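Local coordinates for peptide methionine sulfoxide reductase MsrA (Treponema denticola ATCC 35405, PDB 5FA9), which probably repairs oxidised proteins by reducing both S and R forms of methionine sulfoxide to methionine, using MsrA and MsrB parts fused in one chain, at residues B[6-11]-B[51-56]; B[70-75]-B[92-97]; B[199-204]-B[291-296]. The protein carries 2 engineered substitutions. One frame throughout, in Å; residues are numbered along the deposited sequence.

Interaction 1: B[6-11]-B[51-56]. Engineered in segment 6-11: S11 (natural residue Cys). With D1D ((4S,5S)-1,2-dithiane-4,5-diol), chain F.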
loop_
_atom_site.group_PDB
_atom_site.type_symbol
_atom_site.label_atom_id
_atom_site.label_comp_id
_atom_site.label_asym_id
_atom_site.label_seq_id
_atom_site.Cartn_x
_atom_site.Cartn_y
_atom_site.Cartn_z
ATOM N N TYR B 6 -3.562 0.271 11.754
ATOM C CA TYR B 6 -4.291 -0.772 12.467
ATOM C C TYR B 6 -5.095 -0.185 13.623
ATOM O O TYR B 6 -4.539 0.459 14.513
ATOM C CB TYR B 6 -3.325 -1.844 12.976
ATOM C CG TYR B 6 -2.623 -2.608 11.872
ATOM C CD1 TYR B 6 -1.559 -2.047 11.176
ATOM C CD2 TYR B 6 -3.027 -3.892 11.526
ATOM C CE1 TYR B 6 -0.918 -2.742 10.167
ATOM C CE2 TYR B 6 -2.391 -4.594 10.520
ATOM C CZ TYR B 6 -1.339 -4.014 9.843
ATOM O OH TYR B 6 -0.704 -4.711 8.840
ATOM N N LEU B 7 -6.403 -0.414 13.605
ATOM C CA LEU B 7 -7.300 0.194 14.583
ATOM C C LEU B 7 -8.114 -0.838 15.359
ATOM O O LEU B 7 -8.832 -1.649 14.774
ATOM C CB LEU B 7 -8.243 1.179 13.888
ATOM C CG LEU B 7 -7.573 2.312 13.109
ATOM C CD1 LEU B 7 -8.613 3.171 12.412
ATOM C CD2 LEU B 7 -6.702 3.155 14.028
ATOM N N ALA B 8 -7.994 -0.799 16.681
ATOM C CA ALA B 8 -8.793 -1.649 17.553
ATOM C C ALA B 8 -9.858 -0.820 18.264
ATOM O O ALA B 8 -9.540 0.019 19.105
ATOM C CB ALA B 8 -7.909 -2.363 18.563
ATOM N N GLY B 9 -11.120 -1.053 17.917
ATOM C CA GLY B 9 -12.217 -0.300 18.497
ATOM C C GLY B 9 -13.410 -1.161 18.866
ATOM O O GLY B 9 -14.545 -0.844 18.513
ATOM N N GLY B 10 -13.152 -2.254 19.578
ATOM C CA GLY B 10 -14.206 -3.168 19.977
ATOM C C GLY B 10 -14.353 -4.328 19.012
ATOM O O GLY B 10 -13.383 -4.738 18.375
ATOM N N SER B 11 -15.567 -4.864 18.918
ATOM C CA SER B 11 -15.864 -5.952 17.991
ATOM C C SER B 11 -15.528 -5.541 16.561
ATOM O O SER B 11 -16.096 -4.584 16.034
ATOM C CB SER B 11 -17.336 -6.360 18.099
ATOM O OG SER B 11 -17.708 -7.234 17.048
ATOM N N ALA B 51 -5.941 -7.817 21.158
ATOM C CA ALA B 51 -7.050 -6.905 20.919
ATOM C C ALA B 51 -7.636 -7.119 19.530
ATOM O O ALA B 51 -6.903 -7.303 18.559
ATOM C CB ALA B 51 -6.598 -5.463 21.089
ATOM N N GLU B 52 -8.961 -7.095 19.445
ATOM C CA GLU B 52 -9.644 -7.237 18.167
ATOM C C GLU B 52 -9.390 -6.010 17.300
ATOM O O GLU B 52 -9.821 -4.905 17.629
ATOM C CB GLU B 52 -11.143 -7.452 18.379
ATOM C CG GLU B 52 -11.479 -8.778 19.043
ATOM C CD GLU B 52 -12.959 -9.101 18.992
ATOM O OE1 GLU B 52 -13.384 -10.049 19.686
ATOM O OE2 GLU B 52 -13.695 -8.413 18.255
ATOM N N THR B 53 -8.687 -6.216 16.192
ATOM C CA THR B 53 -8.188 -5.110 15.384
ATOM C C THR B 53 -8.532 -5.293 13.907
ATOM O O THR B 53 -8.577 -6.414 13.402
ATOM C CB THR B 53 -6.657 -4.966 15.542
ATOM O OG1 THR B 53 -6.320 -4.958 16.935
ATOM C CG2 THR B 53 -6.151 -3.684 14.896
ATOM N N VAL B 54 -8.783 -4.180 13.224
ATOM C CA VAL B 54 -9.028 -4.196 11.789
ATOM C C VAL B 54 -7.876 -3.540 11.037
ATOM O O VAL B 54 -7.527 -2.389 11.298
ATOM C CB VAL B 54 -10.340 -3.477 11.426
ATOM C CG1 VAL B 54 -10.507 -3.413 9.916
ATOM C CG2 VAL B 54 -11.521 -4.183 12.062
ATOM N N LYS B 55 -7.284 -4.283 10.107
ATOM C CA LYS B 55 -6.226 -3.750 9.258
ATOM C C LYS B 55 -6.818 -2.845 8.185
ATOM O O LYS B 55 -7.718 -3.250 7.452
ATOM C CB LYS B 55 -5.427 -4.885 8.616
ATOM C CG LYS B 55 -4.373 -4.424 7.621
ATOM C CD LYS B 55 -3.554 -5.597 7.108
ATOM C CE LYS B 55 -2.484 -5.142 6.132
ATOM N NZ LYS B 55 -1.681 -6.290 5.624
ATOM N N ILE B 56 -6.315 -1.618 8.101
ATOM C CA ILE B 56 -6.818 -0.657 7.127
ATOM C C ILE B 56 -5.756 -0.276 6.103
ATOM O O ILE B 56 -4.796 0.419 6.427
ATOM C CB ILE B 56 -7.318 0.631 7.811
ATOM C CG1 ILE B 56 -8.348 0.302 8.894
ATOM C CG2 ILE B 56 -7.902 1.587 6.781
ATOM C CD1 ILE B 56 -9.650 -0.235 8.351
HETATM S S1 D1D F . -14.789 -13.234 18.159
HETATM C C1 D1D F . -15.524 -12.281 17.078
HETATM C C2 D1D F . -15.958 -10.865 17.717
HETATM O O2 D1D F . -16.620 -10.215 16.868
HETATM C C3 D1D F . -16.907 -11.060 19.138
HETATM O O3 D1D F . -17.101 -9.930 19.659
HETATM C C4 D1D F . -16.197 -12.022 20.221
HETATM S S4 D1D F . -15.747 -13.440 19.588
HETATM O O HOH W 1 -11.707 -3.513 16.473
HETATM O O HOH W 2 -10.890 -3.404 20.122
#
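The ring of Y6 has the aliphatic chain of K55 running alongside it. The two side chains point the same way, and K55 CG meets the ring obliquely, 3.5 Å from Y6 CE2. K55 is fully extended, so its CE arrives 3.3 Å from Y6 OH. That hydroxyl is hydrogen-bonded to E4, and the ring also forms an edge-to-face pair with F132. The other flat group is the carboxylate of E52. E52 OE2 lies 3.3 Å from S11 CA and is hydrogen-bonded to F12 N, while E52 OE1 touches C2 of the bound dithiane-diol at 3.3 Å. S11 is engineered (Cys in nature) and occupies the predicted active-site position and the N-cap of helix 12-19. S11 OG, anti to the backbone N (chi1 169°), shares a hydrogen bond with O2 of the ligand; either could be the donor.

The strands are antiparallel. L7 and V54 form a hydrogen-bonded pair, and both bonds are almost straight. Toward G9 and G10 the two chains part. One water bridges the gap: it accepts from G9 N and donates to G10 O and E52 O, the last at 2.6 Å. T53 OG1 turns back to A51 O, 2.9 Å away, which puts T53 CG2 against L7 O.

Strand 2-8 lies between strands 51-59 and 95-98 in the mixed sheet, and strand 25-33 flanks 51-59 on its far side. Helix 12-19 packs on the face bearing L7 and V54, through F12, V15 and F19.

Interaction 2: B[70-75]-B[92-97]. With D1D ((4S,5S)-1,2-dithiane-4,5-diol), chain F.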
loop_
_atom_site.group_PDB
_atom_site.type_symbol
_atom_site.label_atom_id
_atom_site.label_comp_id
_atom_site.label_asym_id
_atom_site.label_seq_id
_atom_site.Cartn_x
_atom_site.Cartn_y
_atom_site.Cartn_z
ATOM N N ALA B 70 -10.091 10.474 12.689
ATOM C CA ALA B 70 -11.304 11.209 13.024
ATOM C C ALA B 70 -12.507 10.269 13.012
ATOM O O ALA B 70 -13.346 10.311 13.911
ATOM C CB ALA B 70 -11.517 12.365 12.059
ATOM N N HIS B 71 -12.584 9.425 11.986
ATOM C CA HIS B 71 -13.622 8.402 11.907
ATOM C C HIS B 71 -13.516 7.436 13.079
ATOM O O HIS B 71 -14.525 7.032 13.658
ATOM C CB HIS B 71 -13.531 7.625 10.590
ATOM C CG HIS B 71 -14.043 8.380 9.402
ATOM N ND1 HIS B 71 -15.382 8.640 9.205
ATOM C CD2 HIS B 71 -13.395 8.918 8.342
ATOM C CE1 HIS B 71 -15.537 9.312 8.079
ATOM N NE2 HIS B 71 -14.346 9.494 7.535
ATOM N N TYR B 72 -12.285 7.064 13.413
ATOM C CA TYR B 72 -12.024 6.112 14.485
ATOM C C TYR B 72 -12.548 6.610 15.829
ATOM O O TYR B 72 -13.251 5.885 16.534
ATOM C CB TYR B 72 -10.524 5.820 14.577
ATOM C CG TYR B 72 -10.131 4.992 15.779
ATOM C CD1 TYR B 72 -10.470 3.648 15.862
ATOM C CD2 TYR B 72 -9.406 5.552 16.824
ATOM C CE1 TYR B 72 -10.111 2.887 16.958
ATOM C CE2 TYR B 72 -9.039 4.797 17.921
ATOM C CZ TYR B 72 -9.395 3.466 17.984
ATOM O OH TYR B 72 -9.035 2.711 19.076
ATOM N N PHE B 73 -12.209 7.847 16.176
ATOM C CA PHE B 73 -12.650 8.435 17.437
ATOM C C PHE B 73 -14.154 8.697 17.438
ATOM O O PHE B 73 -14.772 8.814 18.496
ATOM C CB PHE B 73 -11.890 9.732 17.720
ATOM C CG PHE B 73 -10.570 9.522 18.408
ATOM C CD1 PHE B 73 -9.410 9.338 17.674
ATOM C CD2 PHE B 73 -10.490 9.506 19.792
ATOM C CE1 PHE B 73 -8.195 9.144 18.306
ATOM C CE2 PHE B 73 -9.279 9.313 20.430
ATOM C CZ PHE B 73 -8.129 9.131 19.686
ATOM N N ARG B 74 -14.737 8.788 16.248
ATOM C CA ARG B 74 -16.168 9.032 16.111
ATOM C C ARG B 74 -16.989 7.818 16.541
ATOM O O ARG B 74 -18.084 7.959 17.088
ATOM C CB ARG B 74 -16.505 9.407 14.666
ATOM C CG ARG B 74 -17.992 9.474 14.363
ATOM C CD ARG B 74 -18.247 9.420 12.868
ATOM N NE ARG B 74 -19.596 9.852 12.520
ATOM C CZ ARG B 74 -20.051 9.943 11.274
ATOM N NH1 ARG B 74 -19.262 9.630 10.255
ATOM N NH2 ARG B 74 -21.293 10.346 11.047
ATOM N N ILE B 75 -16.449 6.626 16.309
ATOM C CA ILE B 75 -17.197 5.395 16.544
ATOM C C ILE B 75 -16.792 4.670 17.827
ATOM O O ILE B 75 -17.246 3.556 18.079
ATOM C CB ILE B 75 -17.041 4.418 15.362
ATOM C CG1 ILE B 75 -15.583 3.975 15.223
ATOM C CG2 ILE B 75 -17.532 5.056 14.072
ATOM C CD1 ILE B 75 -15.360 2.943 14.139
ATOM N N TYR B 92 -11.269 -6.112 23.734
ATOM C CA TYR B 92 -12.051 -4.991 23.223
ATOM C C TYR B 92 -11.435 -3.644 23.589
ATOM O O TYR B 92 -12.078 -2.604 23.442
ATOM C CB TYR B 92 -13.488 -5.057 23.747
ATOM C CG TYR B 92 -14.201 -6.349 23.431
ATOM C CD1 TYR B 92 -14.577 -6.659 22.129
ATOM C CD2 TYR B 92 -14.511 -7.257 24.434
ATOM C CE1 TYR B 92 -15.232 -7.839 21.837
ATOM C CE2 TYR B 92 -15.167 -8.437 24.152
ATOM C CZ TYR B 92 -15.525 -8.724 22.853
ATOM O OH TYR B 92 -16.179 -9.900 22.570
ATOM N N ARG B 93 -10.197 -3.663 24.072
ATOM C CA ARG B 93 -9.510 -2.427 24.427
ATOM C C ARG B 93 -9.242 -1.588 23.182
ATOM O O ARG B 93 -9.008 -2.125 22.099
ATOM C CB ARG B 93 -8.201 -2.719 25.167
ATOM C CG ARG B 93 -7.126 -3.391 24.325
ATOM C CD ARG B 93 -5.882 -3.675 25.153
ATOM N NE ARG B 93 -4.852 -4.367 24.383
ATOM C CZ ARG B 93 -4.808 -5.683 24.205
ATOM N NH1 ARG B 93 -5.739 -6.460 24.740
ATOM N NH2 ARG B 93 -3.830 -6.224 23.491
ATOM N N THR B 94 -9.289 -0.270 23.341
ATOM C CA THR B 94 -9.057 0.636 22.225
ATOM C C THR B 94 -7.568 0.883 22.024
ATOM O O THR B 94 -6.821 1.058 22.987
ATOM C CB THR B 94 -9.771 1.983 22.433
ATOM O OG1 THR B 94 -9.403 2.528 23.707
ATOM C CG2 THR B 94 -11.277 1.797 22.386
ATOM N N GLY B 95 -7.141 0.892 20.766
ATOM C CA GLY B 95 -5.744 1.115 20.450
ATOM C C GLY B 95 -5.495 1.465 18.998
ATOM O O GLY B 95 -6.259 1.082 18.111
ATOM N N ILE B 96 -4.412 2.197 18.759
ATOM C CA ILE B 96 -3.986 2.530 17.408
ATOM C C ILE B 96 -2.576 1.999 17.189
ATOM O O ILE B 96 -1.634 2.420 17.861
ATOM C CB ILE B 96 -4.018 4.048 17.151
ATOM C CG1 ILE B 96 -5.414 4.608 17.432
ATOM C CG2 ILE B 96 -3.593 4.358 15.724
ATOM C CD1 ILE B 96 -5.494 6.117 17.367
ATOM N N TYR B 97 -2.434 1.072 16.249
ATOM C CA TYR B 97 -1.162 0.393 16.041
ATOM C C TYR B 97 -0.572 0.729 14.678
ATOM O O TYR B 97 -1.263 0.679 13.660
ATOM C CB TYR B 97 -1.342 -1.119 16.185
ATOM C CG TYR B 97 -2.095 -1.514 17.434
ATOM C CD1 TYR B 97 -1.469 -1.517 18.675
ATOM C CD2 TYR B 97 -3.434 -1.879 17.375
ATOM C CE1 TYR B 97 -2.156 -1.874 19.821
ATOM C CE2 TYR B 97 -4.128 -2.238 18.515
ATOM C CZ TYR B 97 -3.486 -2.235 19.735
ATOM O OH TYR B 97 -4.174 -2.591 20.871
HETATM S S1 D1D F . -14.789 -13.234 18.159
HETATM C C1 D1D F . -15.524 -12.281 17.078
HETATM C C2 D1D F . -15.958 -10.865 17.717
HETATM O O2 D1D F . -16.620 -10.215 16.868
HETATM C C3 D1D F . -16.907 -11.060 19.138
HETATM O O3 D1D F . -17.101 -9.930 19.659
HETATM C C4 D1D F . -16.197 -12.022 20.221
HETATM S S4 D1D F . -15.747 -13.440 19.588
#
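Helix 70-74 runs over strand 95-97 with Y72 facing I96. The segment axes are 11.1 Å apart and their directions differ by 155°, so helix and strand run nearly antiparallel. This is helix-on-sheet packing in the alpha/beta fold of the MsrA part.

Y72 carries most of the contact. Its CG is anti to the backbone N (chi1 172°), which sends the ring from the helix down to the strand. There it crosses I96 obliquely, with Y72 CE2 3.7 Å from I96 CG1. I96 CD1 lies close to CD2 and CE2 of the Y72 ring and also reaches F73, whose side chain stands at about a right angle to it; F73 CE1 is 4.2 Å from I96 CD1. I96 thus fits against both aromatic rings, and L7 of strand 2-8 touches Y72 and I96 as well.

The Y72 hydroxyl passes beyond the apolar patch. It is hydrogen-bonded to A8 O, which satisfies this buried group, and T94 CB is 3.5 Å from Y72 OH. G95 lies beside it in the strand, and the Y97 ring places one face against G95 C, toward the rim of the ring. R93 takes no part in the packing on the helix; its guanidinium forms a salt bridge with E125.

At the start of segment 92-97, Y92 enters the ligand pocket. O3 of the dithiane-diol sits at the edge of the Y92 ring, in its plane, 3.1 Å from Y92 OH, and either hydroxyl could donate the hydrogen bond.

Interaction 3: B[199-204]-B[291-296]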
loop_
_atom_site.group_PDB
_atom_site.type_symbol
_atom_site.label_atom_id
_atom_site.label_comp_id
_atom_site.label_asym_id
_atom_site.label_seq_id
_atom_site.Cartn_x
_atom_site.Cartn_y
_atom_site.Cartn_z
ATOM N N SER B 199 -6.582 35.531 -9.144
ATOM C CA SER B 199 -7.009 35.301 -7.769
ATOM C C SER B 199 -5.891 35.580 -6.772
ATOM O O SER B 199 -4.721 35.302 -7.038
ATOM C CB SER B 199 -7.508 33.867 -7.594
ATOM O OG SER B 199 -7.894 33.629 -6.251
ATOM N N GLU B 200 -6.264 36.130 -5.621
ATOM C CA GLU B 200 -5.315 36.398 -4.549
ATOM C C GLU B 200 -4.784 35.102 -3.942
ATOM O O GLU B 200 -3.725 35.084 -3.317
ATOM C CB GLU B 200 -5.970 37.258 -3.465
ATOM C CG GLU B 200 -7.165 36.596 -2.793
ATOM C CD GLU B 200 -7.811 37.475 -1.739
ATOM O OE1 GLU B 200 -7.109 37.884 -0.792
ATOM O OE2 GLU B 200 -9.022 37.756 -1.861
ATOM N N TYR B 201 -5.530 34.019 -4.135
ATOM C CA TYR B 201 -5.171 32.720 -3.579
ATOM C C TYR B 201 -4.254 31.920 -4.502
ATOM O O TYR B 201 -3.895 30.787 -4.191
ATOM C CB TYR B 201 -6.431 31.910 -3.270
ATOM C CG TYR B 201 -7.301 32.518 -2.193
ATOM C CD1 TYR B 201 -6.749 33.291 -1.181
ATOM C CD2 TYR B 201 -8.676 32.319 -2.189
ATOM C CE1 TYR B 201 -7.539 33.850 -0.195
ATOM C CE2 TYR B 201 -9.475 32.872 -1.205
ATOM C CZ TYR B 201 -8.902 33.637 -0.211
ATOM O OH TYR B 201 -9.693 34.190 0.769
ATOM N N ASP B 202 -3.879 32.507 -5.634
ATOM C CA ASP B 202 -2.997 31.825 -6.578
ATOM C C ASP B 202 -1.588 31.689 -6.008
ATOM O O ASP B 202 -1.137 30.582 -5.712
ATOM C CB ASP B 202 -2.958 32.570 -7.913
ATOM C CG ASP B 202 -2.090 31.872 -8.942
ATOM O OD1 ASP B 202 -2.146 30.627 -9.022
ATOM O OD2 ASP B 202 -1.353 32.568 -9.672
ATOM N N LYS B 203 -0.897 32.813 -5.858
ATOM C CA LYS B 203 0.400 32.820 -5.192
ATOM C C LYS B 203 0.192 33.071 -3.704
ATOM O O LYS B 203 0.291 34.204 -3.232
ATOM C CB LYS B 203 1.321 33.881 -5.797
ATOM C CG LYS B 203 1.404 33.837 -7.316
ATOM C CD LYS B 203 1.892 32.485 -7.808
ATOM C CE LYS B 203 1.907 32.425 -9.327
ATOM N NZ LYS B 203 1.906 31.024 -9.831
ATOM N N PHE B 204 -0.096 32.000 -2.971
ATOM C CA PHE B 204 -0.498 32.104 -1.574
ATOM C C PHE B 204 -0.176 30.805 -0.834
ATOM O O PHE B 204 -0.496 29.717 -1.317
ATOM C CB PHE B 204 -1.993 32.427 -1.492
ATOM C CG PHE B 204 -2.451 32.878 -0.137
ATOM C CD1 PHE B 204 -2.346 34.207 0.237
ATOM C CD2 PHE B 204 -3.006 31.979 0.755
ATOM C CE1 PHE B 204 -2.774 34.628 1.481
ATOM C CE2 PHE B 204 -3.438 32.392 2.000
ATOM C CZ PHE B 204 -3.321 33.719 2.364
ATOM N N LEU B 291 -13.517 30.163 -3.129
ATOM C CA LEU B 291 -12.967 29.825 -1.820
ATOM C C LEU B 291 -12.850 31.024 -0.883
ATOM O O LEU B 291 -12.670 32.160 -1.322
ATOM C CB LEU B 291 -11.591 29.170 -1.981
ATOM C CG LEU B 291 -11.523 27.943 -2.891
ATOM C CD1 LEU B 291 -10.084 27.475 -3.051
ATOM C CD2 LEU B 291 -12.402 26.824 -2.352
ATOM N N ARG B 292 -12.963 30.750 0.412
ATOM C CA ARG B 292 -12.681 31.732 1.452
ATOM C C ARG B 292 -11.606 31.193 2.390
ATOM O O ARG B 292 -11.806 30.174 3.050
ATOM C CB ARG B 292 -13.952 32.071 2.234
ATOM C CG ARG B 292 -13.734 33.049 3.375
ATOM C CD ARG B 292 -15.050 33.394 4.056
ATOM N NE ARG B 292 -14.872 33.718 5.469
ATOM C CZ ARG B 292 -15.287 32.946 6.468
ATOM N NH1 ARG B 292 -15.905 31.801 6.208
ATOM N NH2 ARG B 292 -15.085 33.314 7.725
ATOM N N PHE B 293 -10.467 31.878 2.450
ATOM C CA PHE B 293 -9.351 31.415 3.266
ATOM C C PHE B 293 -9.512 31.784 4.736
ATOM O O PHE B 293 -9.854 32.918 5.073
ATOM C CB PHE B 293 -8.028 31.971 2.736
ATOM C CG PHE B 293 -6.836 31.589 3.566
ATOM C CD1 PHE B 293 -6.317 30.306 3.505
ATOM C CD2 PHE B 293 -6.230 32.513 4.403
ATOM C CE1 PHE B 293 -5.219 29.949 4.267
ATOM C CE2 PHE B 293 -5.131 32.162 5.167
ATOM C CZ PHE B 293 -4.626 30.879 5.098
ATOM N N ILE B 294 -9.257 30.812 5.605
ATOM C CA ILE B 294 -9.328 31.019 7.044
ATOM C C ILE B 294 -8.012 30.625 7.702
ATOM O O ILE B 294 -7.677 29.442 7.760
ATOM C CB ILE B 294 -10.479 30.214 7.674
ATOM C CG1 ILE B 294 -11.803 30.560 6.988
ATOM C CG2 ILE B 294 -10.554 30.469 9.172
ATOM C CD1 ILE B 294 -13.012 29.957 7.652
ATOM N N PRO B 295 -7.258 31.622 8.195
ATOM C CA PRO B 295 -5.950 31.405 8.828
ATOM C C PRO B 295 -6.019 30.415 9.986
ATOM O O PRO B 295 -7.031 30.362 10.686
ATOM C CB PRO B 295 -5.567 32.801 9.328
ATOM C CG PRO B 295 -6.329 33.737 8.457
ATOM C CD PRO B 295 -7.627 33.047 8.168
ATOM N N TYR B 296 -4.952 29.643 10.173
ATOM C CA TYR B 296 -4.884 28.640 11.233
ATOM C C TYR B 296 -5.131 29.246 12.613
ATOM O O TYR B 296 -5.802 28.646 13.453
ATOM C CB TYR B 296 -3.524 27.935 11.204
ATOM C CG TYR B 296 -3.376 26.828 12.223
ATOM C CD1 TYR B 296 -3.874 25.557 11.972
ATOM C CD2 TYR B 296 -2.728 27.050 13.433
ATOM C CE1 TYR B 296 -3.738 24.540 12.898
ATOM C CE2 TYR B 296 -2.588 26.040 14.365
ATOM C CZ TYR B 296 -3.095 24.787 14.093
ATOM O OH TYR B 296 -2.959 23.775 15.014
#
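Y201 leads from the loop to strand 291-295. Its CB points toward the strand, and CG lies anti to the carbonyl carbon (chi1 -65°). From there the ring reaches across to the strand. CD2 packs on L291 CB. CE2 comes next, with L291 O 3.3 Å from Y201 CE2, at the ring edge and in its plane. Y201 CE1 meets F293 CB at 3.5 Å, and CZ touches the same carbon. The tip, Y201 OH, accepts a hydrogen bond from F293 N at 3.0 Å, with an N-H...O angle of 164°. One ring face has E200 CG over it, toward the rim.

With CG anti to the backbone N (chi1 177°), the F293 ring lies where F204 can meet its face. The pair is T-shaped: the edge of F204 is directed at a face of F293, with centroids 4.8 Å apart and planes at 77°. F204 CE2 stands over the centre of the F293 ring.

The loop has its own bracing. S199 to D202 is a type I turn, and S199 OG accepts from Y201 N in an ST turn. K225 NZ is hydrogen-bonded to Y201 O and F204 O.

Strand 291-295 is an outer strand of a three-stranded antiparallel sheet, and R292 and I294 bond through their backbones to strand 208-212. Y201 meets F293 N instead, and Y210 of strand 208-212 adds its ring to those of Y201 and F293. The result is a surface aromatic cluster joining a loop to an edge strand in the SelR (MsrB) part, whose family belongs to the beta-tent clan.

How the interactions relate
Along the chain the three contacts come in series. Interactions 1 and 2 lie in the MsrA part, with centres 8 Å apart. They meet through neighbouring strands 2-8 and 95-98 of one mixed sheet. Y6 O and Y97 N are 2.8 Å apart, probably hydrogen-bonded. Both also reach the dithiane-diol, through S11 and E52 in one and Y92 in the other, so the strand ends and adjoining loops supply part of the pocket. Interaction 3 belongs to the SelR part, on the opposite side of the chain's centre. Its centre is 39 Å from that of interaction 1 and 34 Å from that of interaction 2, consistent with two separate reductase parts.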